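Thiol:disulfide interchange protein DsbC (Haemophilus influenzae, PDB 1T3B) probably acts as a periplasmic disulfide isomerase that reshuffles and forms disulfide bonds in other proteins through a redox-active cysteine pair. Local coordinates at residues D69-Y74 with T117-A122. Residues are numbered along the deposited sequence; the frame is centred on the assembly and turned at random.
Sequences DKLNSY and TVRYLA
L71, in the last turn of helix 63-72, and L121, on strand 116-122, form the tightly packed part of this contact: L71 CD1 lies 3.9 Å from L121 CD1. With CG of L71 anti to the backbone N (chi1 173°), the forked end extends from the helix to the strand; CD1 meets the leucine, while CD2 lies in plane at the edge of the R119 guanidinium, 3.7 Å from NH2. T91 of the neighbouring strand 88-94 and M78 also touch both leucines. More loosely, CB of Y74 stands 4.5 Å from L121 CD2, and the tyrosine side chain rests on helix 166-177. Strand 116-122 runs between strands 79-81 and 88-94 in the mixed sheet of the thioredoxin-like domain, and R119 and L121, two residues apart, project from the same sheet face toward the end of helix 63-72. The more open side is polar. There R119 NH2 donates to N72 OD1 at 2.9 Å, with an N-H...O angle of 148°. The acceptor lies near the guanidinium plane, yet the amide and guanidinium planes are almost perpendicular, 85° apart. A second hydrogen bond from NH2 to T91 OG1 helps fix the guanidinium between the helix end and the adjacent strand.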
loop_
_atom_site.group_PDB
_atom_site.type_symbol
_atom_site.label_atom_id
_atom_site.label_comp_id
_atom_site.label_asym_id
_atom_site.label_seq_id
_atom_site.Cartn_x
_atom_site.Cartn_y
_atom_site.Cartn_z
ATOM N N ASP A 69 -16.286 8.560 12.298
ATOM C CA ASP A 69 -16.983 9.841 12.365
ATOM C C ASP A 69 -17.829 9.978 11.102
ATOM O O ASP A 69 -18.974 10.423 11.153
ATOM C CB ASP A 69 -15.997 11.017 12.439
ATOM C CG ASP A 69 -15.069 10.942 13.643
ATOM O OD1 ASP A 69 -15.421 10.279 14.644
ATOM O OD2 ASP A 69 -13.987 11.569 13.589
ATOM N N LYS A 70 -17.242 9.600 9.971
ATOM C CA LYS A 70 -17.917 9.646 8.674
ATOM C C LYS A 70 -19.238 8.887 8.800
ATOM O O LYS A 70 -20.302 9.423 8.512
ATOM C CB LYS A 70 -17.020 8.989 7.617
ATOM C CG LYS A 70 -17.641 8.755 6.254
ATOM C CD LYS A 70 -17.699 10.014 5.433
ATOM C CE LYS A 70 -17.743 9.680 3.952
ATOM N NZ LYS A 70 -16.653 8.736 3.556
ATOM N N LEU A 71 -19.154 7.636 9.243
ATOM C CA LEU A 71 -20.326 6.788 9.429
ATOM C C LEU A 71 -21.327 7.468 10.360
ATOM O O LEU A 71 -22.425 7.837 9.945
ATOM C CB LEU A 71 -19.896 5.435 10.000
ATOM C CG LEU A 71 -20.980 4.453 10.419
ATOM C CD1 LEU A 71 -20.513 3.027 10.203
ATOM C CD2 LEU A 71 -21.304 4.675 11.858
ATOM N N ASN A 72 -20.946 7.646 11.617
ATOM C CA ASN A 72 -21.817 8.297 12.573
ATOM C C ASN A 72 -22.490 9.507 11.960
ATOM O O ASN A 72 -23.669 9.746 12.176
ATOM C CB ASN A 72 -21.023 8.728 13.795
ATOM C CG ASN A 72 -20.840 7.610 14.767
ATOM O OD1 ASN A 72 -21.506 6.591 14.657
ATOM N ND2 ASN A 72 -19.953 7.787 15.739
ATOM N N SER A 73 -21.748 10.265 11.171
ATOM C CA SER A 73 -22.318 11.454 10.556
ATOM C C SER A 73 -23.557 11.162 9.706
ATOM O O SER A 73 -24.150 12.076 9.154
ATOM C CB SER A 73 -21.268 12.148 9.687
ATOM O OG SER A 73 -21.262 11.615 8.375
ATOM N N TYR A 74 -23.941 9.893 9.605
ATOM C CA TYR A 74 -25.096 9.487 8.797
ATOM C C TYR A 74 -26.280 9.094 9.659
ATOM O O TYR A 74 -27.341 8.737 9.157
ATOM C CB TYR A 74 -24.718 8.313 7.881
ATOM C CG TYR A 74 -23.734 8.680 6.795
ATOM C CD1 TYR A 74 -23.744 9.951 6.225
ATOM C CD2 TYR A 74 -22.826 7.750 6.307
ATOM C CE1 TYR A 74 -22.876 10.289 5.190
ATOM C CE2 TYR A 74 -21.948 8.077 5.267
ATOM C CZ TYR A 74 -21.979 9.350 4.712
ATOM O OH TYR A 74 -21.125 9.679 3.675
ATOM N N THR A 117 -28.383 -1.487 20.653
ATOM C CA THR A 117 -29.154 -0.707 19.694
ATOM C C THR A 117 -28.655 -1.013 18.284
ATOM O O THR A 117 -27.489 -0.754 17.969
ATOM C CB THR A 117 -28.969 0.798 19.943
ATOM O OG1 THR A 117 -29.730 1.188 21.089
ATOM C CG2 THR A 117 -29.402 1.602 18.736
ATOM N N VAL A 118 -29.526 -1.549 17.434
ATOM C CA VAL A 118 -29.134 -1.876 16.067
ATOM C C VAL A 118 -29.466 -0.727 15.116
ATOM O O VAL A 118 -30.594 -0.268 15.057
ATOM C CB VAL A 118 -29.826 -3.172 15.597
ATOM C CG1 VAL A 118 -29.410 -3.500 14.179
ATOM C CG2 VAL A 118 -29.460 -4.319 16.526
ATOM N N ARG A 119 -28.470 -0.257 14.375
ATOM C CA ARG A 119 -28.657 0.845 13.438
ATOM C C ARG A 119 -28.292 0.385 12.030
ATOM O O ARG A 119 -27.145 0.056 11.763
ATOM C CB ARG A 119 -27.773 2.026 13.846
ATOM C CG ARG A 119 -27.644 2.204 15.354
ATOM C CD ARG A 119 -27.041 3.552 15.721
ATOM N NE ARG A 119 -25.775 3.783 15.038
ATOM C CZ ARG A 119 -25.021 4.865 15.191
ATOM N NH1 ARG A 119 -25.404 5.832 16.013
ATOM N NH2 ARG A 119 -23.883 4.975 14.521
ATOM N N TYR A 120 -29.263 0.366 11.128
ATOM C CA TYR A 120 -29.003 -0.092 9.776
ATOM C C TYR A 120 -28.597 0.958 8.766
ATOM O O TYR A 120 -29.147 2.055 8.707
ATOM C CB TYR A 120 -30.212 -0.820 9.177
ATOM C CG TYR A 120 -30.631 -2.109 9.836
ATOM C CD1 TYR A 120 -29.779 -3.211 9.908
ATOM C CD2 TYR A 120 -31.908 -2.238 10.354
ATOM C CE1 TYR A 120 -30.206 -4.412 10.483
ATOM C CE2 TYR A 120 -32.334 -3.424 10.924
ATOM C CZ TYR A 120 -31.490 -4.498 10.988
ATOM O OH TYR A 120 -31.959 -5.637 11.584
ATOM N N LEU A 121 -27.631 0.556 7.952
ATOM C CA LEU A 121 -27.107 1.325 6.847
ATOM C C LEU A 121 -27.362 0.350 5.709
ATOM O O LEU A 121 -27.424 -0.852 5.931
ATOM C CB LEU A 121 -25.611 1.561 7.017
ATOM C CG LEU A 121 -25.271 2.742 7.911
ATOM C CD1 LEU A 121 -23.796 2.862 8.087
ATOM C CD2 LEU A 121 -25.818 3.997 7.271
ATOM N N ALA A 122 -27.517 0.850 4.495
ATOM C CA ALA A 122 -27.781 -0.042 3.387
ATOM C C ALA A 122 -26.510 -0.504 2.704
ATOM O O ALA A 122 -25.509 0.211 2.643
ATOM C CB ALA A 122 -28.691 0.633 2.368
#